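Local coordinates for hypothetical protein UNP Q5LQD5_SILPO (Silicibacter pomeroyi, PDB 2IMH) that is of unknown function, belongs to the DUF1028 family and folds as two facing antiparallel sheets with helices packed on their outer sides, at residues A43-A48 with Y83-A88; A95-G100 with S114-G119; R34-A39 with H60-S65; E55-H60 with N72-Q77. All coordinates share one frame; numbering follows the deposited sequence. Where two conformers were deposited one is given.

Contact 1: A43-A48 with Y83-A88; sequences ASQGAA and YRQLAA
Residues Ala43 to Gln45 run antiparallel to Gln85 to Ala87 as the two inner strands of a four-stranded sheet. Ala43 with Ala87 and Gln45 with Gln85 are hydrogen-bonded pairs, the Gln45 N to Gln85 O bond being 2.9 Å long and nearly straight (171°). Ser44 and Leu86 form the non-hydrogen-bonded pair between them, with Ser44 CB 3.8 Å from Leu86 CD1; Trp53 of helix 51-62 packs on both.

Beyond the strand, Gly46 passes 4.2 Å, CA to CA, from Arg84. Its positive phi suits glycine, and a CB would run into Arg84 CA. The chain then turns, so that Ala48 N donates to Tyr83 O at 2.8 Å.

Arg84 fastens this turn. Its extended chain brings NH1 to Ala48 O at 2.7 Å, the oxygen lying at the edge of the guanidinium, while NE forms a salt bridge with Asp78. Cutting Arg84 back to alanine would probably leave Ala48 O and Asp78 without these mates and the turn less firmly held.

On the sheet face away from Ser44 and Leu86, the amide planes of Gln45 and Gln85 stand 72° apart. Gln45 OE1 is bonded to Ser6, Gln85 NE2 to Thr99 and Gly119 O, and Gln85 OE1 accepts from Asn120. With CG between backbone N and carbonyl carbon (chi1 56°), Gln45 reaches across, and its NE2 donates to Gln85 OE1 at 3.0 Å from above the acceptor's amide plane.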
loop_
_atom_site.group_PDB
_atom_site.type_symbol
_atom_site.label_atom_id
_atom_site.label_comp_id
_atom_site.label_asym_id
_atom_site.label_seq_id
_atom_site.Cartn_x
_atom_site.Cartn_y
_atom_site.Cartn_z
ATOM N N ALA A 43 4.403 3.079 -4.195
ATOM C CA ALA A 43 4.457 3.809 -2.927
ATOM C C ALA A 43 5.386 4.971 -3.189
ATOM O O ALA A 43 6.574 4.752 -3.418
ATOM C CB ALA A 43 5.027 2.904 -1.806
ATOM N N SER A 44 4.850 6.191 -3.189
ATOM C CA SER A 44 5.675 7.366 -3.485
ATOM C C SER A 44 5.744 8.216 -2.223
ATOM O O SER A 44 4.714 8.661 -1.714
ATOM C CB SER A 44 5.086 8.139 -4.667
ATOM O OG SER A 44 5.827 9.333 -4.941
ATOM N N GLN A 45 6.957 8.431 -1.713
ATOM C CA GLN A 45 7.113 9.002 -0.370
ATOM C C GLN A 45 8.424 9.783 -0.287
ATOM O O GLN A 45 8.972 10.200 -1.327
ATOM C CB GLN A 45 7.053 7.880 0.688
ATOM C CG GLN A 45 8.072 6.771 0.471
ATOM C CD GLN A 45 7.677 5.446 1.127
ATOM O OE1 GLN A 45 6.527 5.018 1.021
ATOM N NE2 GLN A 45 8.640 4.788 1.794
ATOM N N GLY A 46 8.917 9.966 0.935
ATOM C CA GLY A 46 10.191 10.674 1.150
ATOM C C GLY A 46 10.000 12.094 1.650
ATOM O O GLY A 46 8.883 12.504 2.003
ATOM N N ALA A 47 11.098 12.852 1.671
ATOM C CA ALA A 47 11.115 14.167 2.307
ATOM C C ALA A 47 10.209 15.162 1.612
ATOM O O ALA A 47 9.512 15.954 2.280
ATOM C CB ALA A 47 12.555 14.696 2.385
ATOM N N ALA A 48 10.229 15.111 0.275
ATOM C CA ALA A 48 9.412 15.959 -0.571
ATOM C C ALA A 48 8.765 15.027 -1.600
ATOM O O ALA A 48 9.237 14.904 -2.738
ATOM C CB ALA A 48 10.272 17.008 -1.254
ATOM N N TYR A 83 15.456 14.124 -2.932
ATOM C CA TYR A 83 14.558 14.429 -1.818
ATOM C C TYR A 83 13.325 13.533 -1.744
ATOM O O TYR A 83 12.367 13.839 -1.028
ATOM C CB TYR A 83 14.131 15.887 -1.873
ATOM C CG TYR A 83 15.268 16.805 -1.502
ATOM C CD1 TYR A 83 15.390 17.301 -0.206
ATOM C CD2 TYR A 83 16.248 17.133 -2.438
ATOM C CE1 TYR A 83 16.458 18.132 0.145
ATOM C CE2 TYR A 83 17.315 17.953 -2.102
ATOM C CZ TYR A 83 17.411 18.451 -0.811
ATOM O OH TYR A 83 18.469 19.274 -0.470
ATOM N N ARG A 84 13.347 12.418 -2.468
ATOM C CA ARG A 84 12.159 11.548 -2.457
ATOM C C ARG A 84 12.513 10.082 -2.640
ATOM O O ARG A 84 13.688 9.733 -2.819
ATOM C CB ARG A 84 11.071 12.028 -3.439
ATOM C CG ARG A 84 11.523 13.089 -4.464
ATOM C CD ARG A 84 10.398 13.485 -5.413
ATOM N NE ARG A 84 10.817 14.561 -6.320
ATOM C CZ ARG A 84 10.908 15.844 -5.966
ATOM N NH1 ARG A 84 10.592 16.231 -4.727
ATOM N NH2 ARG A 84 11.307 16.739 -6.852
ATOM N N GLN A 85 11.493 9.229 -2.568
ATOM C CA GLN A 85 11.689 7.799 -2.460
ATOM C C GLN A 85 10.500 7.136 -3.166
ATOM O O GLN A 85 9.374 7.604 -3.031
ATOM C CB GLN A 85 11.717 7.395 -0.985
ATOM C CG GLN A 85 11.904 5.906 -0.746
ATOM C CD GLN A 85 12.079 5.563 0.723
ATOM O OE1 GLN A 85 11.330 6.029 1.581
ATOM N NE2 GLN A 85 13.070 4.720 1.014
ATOM N N LEU A 86 10.769 6.085 -3.928
ATOM C CA LEU A 86 9.745 5.459 -4.760
ATOM C C LEU A 86 9.906 3.949 -4.788
ATOM O O LEU A 86 11.019 3.430 -4.904
ATOM C CB LEU A 86 9.841 5.997 -6.203
ATOM C CG LEU A 86 8.784 5.475 -7.197
ATOM C CD1 LEU A 86 7.383 5.915 -6.757
ATOM C CD2 LEU A 86 9.079 5.944 -8.627
ATOM N N ALA A 87 8.789 3.242 -4.676
ATOM C CA ALA A 87 8.815 1.793 -4.772
ATOM C C ALA A 87 7.675 1.395 -5.687
ATOM O O ALA A 87 6.617 2.044 -5.709
ATOM C CB ALA A 87 8.627 1.162 -3.413
ATOM N N ALA A 88 7.888 0.356 -6.472
ATOM C CA ALA A 88 6.861 -0.068 -7.422
ATOM C C ALA A 88 6.924 -1.560 -7.574
ATOM O O ALA A 88 8.010 -2.143 -7.545
ATOM C CB ALA A 88 7.073 0.585 -8.785
#

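Contact 2: A95-G100 with S114-G119; sequences AAAFTG and SGIASG
Ala95, Ala97 and Ile116 meet where the two sheets of the beta sandwich lie face to face. Strand 95-99 is an edge of the four-stranded sheet and strand 115-120 belongs to the six-stranded one. Their short segments run at 19° to each other and approach to 6.7 Å, well below the roughly 10 Å usual for packed sheets. Small residues make this possible, since a methyl group is all that Ala95 and Ala97 put into the gap, and no hydrogen bond joins the two segments.

Ile116 does most of the filling. The CB of Ala95 sits against its branch point, 3.7 Å from Ile116 CB, and equally near the CG2 methyl. The longer arm points elsewhere: with CG1 anti to the backbone N (chi1 -173°) and the chain extended beyond it, CD1 reaches along the opposing strand. There it lies 3.6 Å from Ala97 CB and closer still, 3.4 Å, to the carbonyl carbon of Ala96, so the methyl bears on backbone as well as on a side chain. A beta-branched residue suits the place, because its two arms engage both inward-pointing alanines. Ala96, with its CB turned to the other side, offers only this strip of main chain.

Ile116 also touches Ala87 and Thr111, and its backbone pairs with Leu8 in its own sheet. On the outer side of strand 95-99, Ala96 packs on Pro67 and Phe98 on Val71 and Thr75 of helix 67-76; beyond strand 115-120, Ala117 meets Met131 and Thr132 of helix 126-137. The contact is thus a piece of the inner seam between two helix-backed sheets.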
loop_
_atom_site.group_PDB
_atom_site.type_symbol
_atom_site.label_atom_id
_atom_site.label_comp_id
_atom_site.label_asym_id
_atom_site.label_seq_id
_atom_site.Cartn_x
_atom_site.Cartn_y
_atom_site.Cartn_z
ATOM N N ALA A 95 9.613 -6.221 -8.047
ATOM C CA ALA A 95 9.612 -4.891 -7.408
ATOM C C ALA A 95 10.964 -4.227 -7.397
ATOM O O ALA A 95 11.994 -4.900 -7.466
ATOM C CB ALA A 95 9.091 -5.000 -5.997
ATOM N N ALA A 96 10.955 -2.902 -7.292
ATOM C CA ALA A 96 12.184 -2.133 -7.194
ATOM C C ALA A 96 11.905 -0.844 -6.441
ATOM O O ALA A 96 10.775 -0.358 -6.434
ATOM C CB ALA A 96 12.688 -1.795 -8.565
ATOM N N ALA A 97 12.949 -0.276 -5.854
ATOM C CA ALA A 97 12.837 1.000 -5.171
ATOM C C ALA A 97 13.990 1.930 -5.525
ATOM O O ALA A 97 15.084 1.487 -5.907
ATOM C CB ALA A 97 12.773 0.797 -3.665
ATOM N N PHE A 98 13.723 3.222 -5.385
ATOM C CA PHE A 98 14.759 4.245 -5.424
ATOM C C PHE A 98 14.686 5.013 -4.098
ATOM O O PHE A 98 13.591 5.394 -3.645
ATOM C CB PHE A 98 14.510 5.203 -6.583
ATOM C CG PHE A 98 15.318 6.474 -6.495
ATOM C CD1 PHE A 98 16.613 6.522 -7.013
ATOM C CD2 PHE A 98 14.789 7.611 -5.875
ATOM C CE1 PHE A 98 17.372 7.696 -6.916
ATOM C CE2 PHE A 98 15.540 8.792 -5.766
ATOM C CZ PHE A 98 16.842 8.821 -6.286
ATOM N N THR A 99 15.841 5.258 -3.484
ATOM C CA THR A 99 15.867 6.039 -2.251
ATOM C C THR A 99 16.826 7.225 -2.411
ATOM O O THR A 99 18.041 7.036 -2.494
ATOM C CB THR A 99 16.237 5.166 -1.020
ATOM O OG1 THR A 99 15.261 4.127 -0.841
ATOM C CG2 THR A 99 16.302 6.016 0.259
ATOM N N GLY A 100 16.269 8.434 -2.461
ATOM C CA GLY A 100 17.087 9.648 -2.628
ATOM C C GLY A 100 18.017 9.851 -1.443
ATOM O O GLY A 100 17.695 9.478 -0.297
ATOM N N SER A 114 7.298 -11.634 -2.737
ATOM C CA SER A 114 6.056 -11.142 -3.324
ATOM C C SER A 114 5.790 -9.673 -3.016
ATOM O O SER A 114 4.637 -9.271 -2.861
ATOM C CB SER A 114 4.887 -11.971 -2.805
ATOM O OG SER A 114 4.710 -11.739 -1.419
ATOM N N GLY A 115 6.847 -8.869 -2.947
ATOM C CA GLY A 115 6.687 -7.465 -2.588
ATOM C C GLY A 115 7.933 -6.695 -2.210
ATOM O O GLY A 115 9.053 -7.140 -2.472
ATOM N N ILE A 116 7.722 -5.540 -1.584
ATOM C CA ILE A 116 8.823 -4.620 -1.266
ATOM C C ILE A 116 8.400 -3.716 -0.111
ATOM O O ILE A 116 7.281 -3.203 -0.088
ATOM C CB ILE A 116 9.279 -3.799 -2.518
ATOM C CG1 ILE A 116 10.531 -2.958 -2.222
ATOM C CG2 ILE A 116 8.147 -2.895 -3.057
ATOM C CD1 ILE A 116 11.164 -2.389 -3.483
ATOM N N ALA A 117 9.302 -3.558 0.849
ATOM C CA ALA A 117 9.107 -2.654 1.967
ATOM C C ALA A 117 10.087 -1.496 1.766
ATOM O O ALA A 117 11.211 -1.722 1.321
ATOM C CB ALA A 117 9.434 -3.375 3.248
ATOM N N SER A 118 9.662 -0.264 2.070
ATOM C CA SER A 118 10.582 0.893 2.005
ATOM C C SER A 118 10.234 1.920 3.061
ATOM O O SER A 118 9.103 1.985 3.527
ATOM C CB SER A 118 10.585 1.533 0.613
ATOM O OG SER A 118 9.290 1.999 0.239
ATOM N N GLY A 119 11.202 2.735 3.453
ATOM C CA GLY A 119 10.896 3.734 4.457
ATOM C C GLY A 119 12.020 4.722 4.624
ATOM O O GLY A 119 13.095 4.549 4.043
#

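Contact 3: R34-A39 with H60-S65; sequences RGDLNA and HLRDGS
One guanidinium group, that of Arg62 at the end of helix 51-62, is gripped along its edge by two side chains of a single tight turn, Asp36 and Asn38. The turn closes the beta hairpin between strands 33-36 and 40-45: Ala39 N donates to Asp36 O, and Leu37 and Asn38 take the backbone angles of a type I turn. Within it Asp36 OD1 accepts from Asn38 N at 3.0 Å, an Asx turn, which uses one carboxylate oxygen for the bend.

The other oxygen serves the helix. Arg62 NH1 reaches Asp36 OD2 at 2.9 Å in a salt bridge, meeting it from above the carboxylate plane, and the two flat groups stand 77° apart. Beside it Arg62 NE donates to Asn38 OD1; the modelled separation of 2.5 Å is short, so its exact length is doubtful. The amide and guanidinium planes are perpendicular here. Asn38 CG lies between its backbone N and carbonyl carbon (chi1 70°), and this brings the amide oxygen round to the arginine. An extended arginine suits the role, having N-H groups on two sides of one flat end, while NH2 turns back to Gln59 of its own helix.

Next to the polar grip is an apolar patch, where Leu61 CB approaches Ala39 CB at 4.4 Å. The helix stops just beyond in a Schellman motif, with Ser65 N bonded to His60 O and Gly64, at positive phi, as the C-prime residue. Ala39 CB lies over one face of the guanidinium and touches Arg62 CG at 3.4 Å.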
loop_
_atom_site.group_PDB
_atom_site.type_symbol
_atom_site.label_atom_id
_atom_site.label_comp_id
_atom_site.label_asym_id
_atom_site.label_seq_id
_atom_site.Cartn_x
_atom_site.Cartn_y
_atom_site.Cartn_z
ATOM N N ARG A 34 -0.776 4.064 -4.298
ATOM C CA ARG A 34 -1.546 3.999 -5.550
ATOM C C ARG A 34 -1.453 2.608 -6.165
ATOM O O ARG A 34 -0.505 1.871 -5.903
ATOM C CB ARG A 34 -1.050 5.035 -6.559
ATOM C CG ARG A 34 -1.326 6.463 -6.166
ATOM C CD ARG A 34 -0.486 7.437 -6.966
ATOM N NE ARG A 34 -0.622 8.746 -6.341
ATOM C CZ ARG A 34 0.083 9.156 -5.288
ATOM N NH1 ARG A 34 1.057 8.390 -4.774
ATOM N NH2 ARG A 34 -0.163 10.369 -4.783
ATOM N N GLY A 35 -2.419 2.273 -7.017
ATOM C CA GLY A 35 -2.436 0.964 -7.633
ATOM C C GLY A 35 -3.444 0.854 -8.751
ATOM O O GLY A 35 -4.374 1.655 -8.845
ATOM N N ASP A 36 -3.220 -0.118 -9.625
ATOM C CA ASP A 36 -4.144 -0.370 -10.730
ATOM C C ASP A 36 -3.961 -1.812 -11.172
ATOM O O ASP A 36 -2.827 -2.278 -11.375
ATOM C CB ASP A 36 -3.867 0.591 -11.895
ATOM C CG ASP A 36 -5.000 0.633 -12.913
ATOM O OD1 ASP A 36 -5.600 -0.424 -13.217
ATOM O OD2 ASP A 36 -5.283 1.749 -13.423
ATOM N N LEU A 37 -5.076 -2.535 -11.267
ATOM C CA LEU A 37 -5.050 -3.929 -11.670
ATOM C C LEU A 37 -4.506 -4.138 -13.082
ATOM O O LEU A 37 -4.188 -5.279 -13.463
ATOM C CB LEU A 37 -6.435 -4.558 -11.518
ATOM C CG LEU A 37 -6.923 -4.722 -10.083
ATOM C CD1 LEU A 37 -8.413 -5.013 -10.114
ATOM C CD2 LEU A 37 -6.166 -5.858 -9.385
ATOM N N ASN A 38 -4.343 -3.047 -13.828
ATOM C CA ASN A 38 -3.718 -3.140 -15.136
ATOM C C ASN A 38 -2.227 -2.765 -15.120
ATOM O O ASN A 38 -1.617 -2.588 -16.184
ATOM C CB ASN A 38 -4.495 -2.302 -16.155
ATOM C CG ASN A 38 -4.370 -0.810 -15.926
ATOM O OD1 ASN A 38 -3.449 -0.327 -15.260
ATOM N ND2 ASN A 38 -5.310 -0.055 -16.493
ATOM N N ALA A 39 -1.641 -2.647 -13.928
ATOM C CA ALA A 39 -0.277 -2.138 -13.817
ATOM C C ALA A 39 0.517 -2.765 -12.661
ATOM O O ALA A 39 1.621 -3.313 -12.854
ATOM C CB ALA A 39 -0.312 -0.608 -13.662
ATOM N N HIS A 60 4.425 3.403 -16.607
ATOM C CA HIS A 60 5.559 2.685 -17.189
ATOM C C HIS A 60 5.391 1.172 -17.084
ATOM O O HIS A 60 5.772 0.448 -17.995
ATOM C CB HIS A 60 6.884 3.132 -16.588
ATOM C CG HIS A 60 7.284 4.514 -16.999
ATOM N ND1 HIS A 60 7.976 4.770 -18.164
ATOM C CD2 HIS A 60 7.059 5.717 -16.423
ATOM C CE1 HIS A 60 8.180 6.074 -18.274
ATOM N NE2 HIS A 60 7.636 6.671 -17.228
ATOM N N LEU A 61 4.861 0.705 -15.962
ATOM C CA LEU A 61 4.528 -0.718 -15.799
ATOM C C LEU A 61 3.468 -1.188 -16.807
ATOM O O LEU A 61 3.601 -2.277 -17.382
ATOM C CB LEU A 61 4.035 -0.986 -14.383
ATOM C CG LEU A 61 5.078 -0.925 -13.262
ATOM C CD1 LEU A 61 4.402 -1.103 -11.872
ATOM C CD2 LEU A 61 6.231 -1.916 -13.453
ATOM N N ARG A 62 2.413 -0.387 -16.993
ATOM C CA ARG A 62 1.351 -0.747 -17.941
ATOM C C ARG A 62 1.954 -0.922 -19.318
ATOM O O ARG A 62 1.526 -1.774 -20.070
ATOM C CB ARG A 62 0.298 0.347 -18.078
ATOM C CG ARG A 62 -0.554 0.574 -16.878
ATOM C CD ARG A 62 -1.664 1.572 -17.164
ATOM N NE ARG A 62 -2.322 1.860 -15.893
ATOM C CZ ARG A 62 -2.106 2.935 -15.147
ATOM N NH1 ARG A 62 -2.748 3.061 -13.991
ATOM N NH2 ARG A 62 -1.276 3.890 -15.553
ATOM N N ASP A 63 2.928 -0.076 -19.634
ATOM C CA ASP A 63 3.534 -0.046 -20.956
ATOM C C ASP A 63 4.703 -1.026 -21.118
ATOM O O ASP A 63 5.420 -0.985 -22.116
ATOM C CB ASP A 63 3.942 1.387 -21.304
ATOM C CG ASP A 63 2.734 2.300 -21.547
ATOM O OD1 ASP A 63 1.638 1.799 -21.919
ATOM O OD2 ASP A 63 2.887 3.525 -21.381
ATOM N N GLY A 64 4.870 -1.935 -20.158
ATOM C CA GLY A 64 5.804 -3.053 -20.319
ATOM C C GLY A 64 7.225 -2.866 -19.825
ATOM O O GLY A 64 8.134 -3.575 -20.273
ATOM N N SER A 65 7.433 -1.913 -18.910
ATOM C CA SER A 65 8.726 -1.763 -18.245
ATOM C C SER A 65 8.838 -2.681 -17.030
ATOM O O SER A 65 7.906 -2.773 -16.231
ATOM C CB SER A 65 8.929 -0.327 -17.753
ATOM O OG SER A 65 9.067 0.598 -18.810
#

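Contact 4: E55-H60 with N72-Q77; sequences EEVLQH and NHVTSQ
A water molecule is held between Glu56, His60 and Gln77. It donates to Glu56 OE1 at 2.8 Å and lies in the ring plane at the edge of His60, 2.9 Å from NE2. It also accepts from Gln77 NE2, a less certain link because Gln77 was modelled in two positions. Long, extended Glu56 and Gln77 can reach the water from the two segments.

Below the water the contact is apolar. Val74 CG2 sits 3.6 Å from His60 CD2 and 3.8 Å from Val57 N; set anti to its own carbonyl carbon, this methyl points at helix 51-62. A compact valine lets the backbones come close, with Val57 CA and Val74 CA 6.2 Å apart. The two helices form an antiparallel alpha-alpha hairpin, their short segments inclined at 143°, whose inner side rests on Leu86 of the sheet.

His60 carries the other end. His73, modelled in two conformers, lays its CB over one face of the His60 ring, a CH-pi contact of 4.2 Å to the centroid, and the two rings meet obliquely, with planes at 49°. With alanine in place of His60, the water would probably lose one of its ties, and a gap would open beside Val74 CG2 and His73 CB.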
loop_
_atom_site.group_PDB
_atom_site.type_symbol
_atom_site.label_atom_id
_atom_site.label_comp_id
_atom_site.label_asym_id
_atom_site.label_seq_id
_atom_site.Cartn_x
_atom_site.Cartn_y
_atom_site.Cartn_z
ATOM N N GLU A 55 1.980 8.082 -9.815
ATOM C CA GLU A 55 1.110 7.823 -10.962
ATOM C C GLU A 55 1.924 7.380 -12.180
ATOM O O GLU A 55 1.590 6.406 -12.849
ATOM C CB GLU A 55 0.315 9.091 -11.312
ATOM C CG GLU A 55 -0.639 9.557 -10.211
ATOM C CD GLU A 55 -1.417 10.834 -10.567
ATOM O OE1 GLU A 55 -1.063 11.512 -11.561
ATOM O OE2 GLU A 55 -2.390 11.153 -9.839
ATOM N N GLU A 56 2.988 8.121 -12.490
ATOM C CA GLU A 56 3.769 7.846 -13.685
ATOM C C GLU A 56 4.433 6.476 -13.678
ATOM O O GLU A 56 4.480 5.799 -14.716
ATOM C CB GLU A 56 4.790 8.966 -13.915
ATOM C CG GLU A 56 4.065 10.243 -14.281
ATOM C CD GLU A 56 4.990 11.425 -14.529
ATOM O OE1 GLU A 56 6.211 11.205 -14.695
ATOM O OE2 GLU A 56 4.473 12.569 -14.571
ATOM N N VAL A 57 4.938 6.044 -12.529
ATOM C CA VAL A 57 5.581 4.715 -12.473
ATOM C C VAL A 57 4.609 3.595 -12.847
ATOM O O VAL A 57 5.014 2.616 -13.482
ATOM C CB VAL A 57 6.288 4.465 -11.113
ATOM C CG1 VAL A 57 5.307 4.069 -10.027
ATOM C CG2 VAL A 57 7.398 3.440 -11.245
ATOM N N LEU A 58 3.336 3.750 -12.476
ATOM C CA LEU A 58 2.306 2.769 -12.866
ATOM C C LEU A 58 2.112 2.745 -14.396
ATOM O O LEU A 58 1.973 1.680 -15.007
ATOM C CB LEU A 58 0.983 3.067 -12.165
ATOM C CG LEU A 58 0.995 2.860 -10.644
ATOM C CD1 LEU A 58 -0.351 3.249 -10.044
ATOM C CD2 LEU A 58 1.342 1.420 -10.240
ATOM N N GLN A 59 2.127 3.917 -15.018
ATOM C CA GLN A 59 2.047 3.976 -16.477
ATOM C C GLN A 59 3.212 3.249 -17.144
ATOM O O GLN A 59 3.015 2.531 -18.125
ATOM C CB GLN A 59 1.959 5.425 -16.958
ATOM C CG GLN A 59 1.647 5.522 -18.454
ATOM C CD GLN A 59 0.345 4.837 -18.839
ATOM O OE1 GLN A 59 -0.691 5.006 -18.179
ATOM N NE2 GLN A 59 0.382 4.073 -19.924
ATOM N N HIS A 60 4.425 3.403 -16.607
ATOM C CA HIS A 60 5.559 2.685 -17.189
ATOM C C HIS A 60 5.391 1.172 -17.084
ATOM O O HIS A 60 5.772 0.448 -17.995
ATOM C CB HIS A 60 6.884 3.132 -16.588
ATOM C CG HIS A 60 7.284 4.514 -16.999
ATOM N ND1 HIS A 60 7.976 4.770 -18.164
ATOM C CD2 HIS A 60 7.059 5.717 -16.423
ATOM C CE1 HIS A 60 8.180 6.074 -18.274
ATOM N NE2 HIS A 60 7.636 6.671 -17.228
ATOM N N ASN A 72 13.561 3.756 -12.429
ATOM C CA ASN A 72 14.694 4.546 -12.914
ATOM C C ASN A 72 14.274 5.624 -13.921
ATOM O O ASN A 72 14.774 6.749 -13.843
ATOM C CB ASN A 72 15.822 3.639 -13.438
ATOM C CG ASN A 72 16.519 2.852 -12.323
ATOM O OD1 ASN A 72 16.311 3.101 -11.132
ATOM N ND2 ASN A 72 17.353 1.884 -12.711
ATOM N N HIS A 73 13.352 5.304 -14.835
ATOM C CA HIS A 73 12.826 6.261 -15.829
ATOM C C HIS A 73 12.178 7.467 -15.164
ATOM O O HIS A 73 12.352 8.616 -15.585
ATOM C CB HIS A 73 11.741 5.618 -16.708
ATOM C CG HIS A 73 12.219 4.498 -17.581
ATOM N ND1 HIS A 73 11.382 3.489 -18.011
ATOM C CD2 HIS A 73 13.437 4.227 -18.107
ATOM C CE1 HIS A 73 12.064 2.648 -18.766
ATOM N NE2 HIS A 73 13.312 3.072 -18.841
ATOM N N VAL A 74 11.375 7.186 -14.149
ATOM C CA VAL A 74 10.649 8.230 -13.462
ATOM C C VAL A 74 11.592 9.115 -12.648
ATOM O O VAL A 74 11.504 10.338 -12.718
ATOM C CB VAL A 74 9.553 7.617 -12.571
ATOM C CG1 VAL A 74 8.993 8.641 -11.614
ATOM C CG2 VAL A 74 8.481 7.039 -13.450
ATOM N N THR A 75 12.494 8.495 -11.897
ATOM C CA THR A 75 13.329 9.241 -10.960
ATOM C C THR A 75 14.445 10.011 -11.673
ATOM O O THR A 75 14.788 11.130 -11.257
ATOM C CB THR A 75 13.920 8.332 -9.881
ATOM O OG1 THR A 75 14.702 7.303 -10.492
ATOM C CG2 THR A 75 12.806 7.710 -9.033
ATOM N N SER A 76 14.991 9.418 -12.742
ATOM C CA SER A 76 16.106 10.013 -13.495
ATOM C C SER A 76 15.740 11.354 -14.119
ATOM O O SER A 76 16.597 12.244 -14.253
ATOM C CB SER A 76 16.615 9.054 -14.583
ATOM O OG SER A 76 15.708 8.965 -15.671
ATOM N N GLN A 77 14.474 11.490 -14.508
ATOM C CA GLN A 77 13.911 12.678 -15.166
ATOM C C GLN A 77 13.718 13.850 -14.212
ATOM O O GLN A 77 13.342 14.945 -14.632
ATOM C CB GLN A 77 12.518 12.353 -15.726
ATOM C CG GLN A 77 12.453 11.496 -16.983
ATOM C CD GLN A 77 11.017 11.290 -17.447
ATOM O OE1 GLN A 77 10.601 11.828 -18.476
ATOM N NE2 GLN A 77 10.244 10.529 -16.673
HETATM O O HOH W 1 7.710 9.380 -16.239
#

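The four contacts lie in and around the four-stranded half of a helix-sheet-sheet-helix sandwich. Contacts 1 and 3 both reach the four-stranded sheet, one joining its inner strands and the other its hairpin turn to helix 51-62, with centres about 17 Å apart. Contact 2, about 9 Å from contact 1 centre to centre, lies where that sheet faces the six-stranded one. Contact 4 joins the two helices on the outer side, its centre about 12 Å from that of contact 1, and Leu86 packs against Val57, Val74 and Thr75. Along the chain contact 4 is nested within contact 1, contact 3 interleaves with both and shares His60 with contact 4, and contact 2 follows. Helix pair, sheet and second sheet are thereby tied layer by layer.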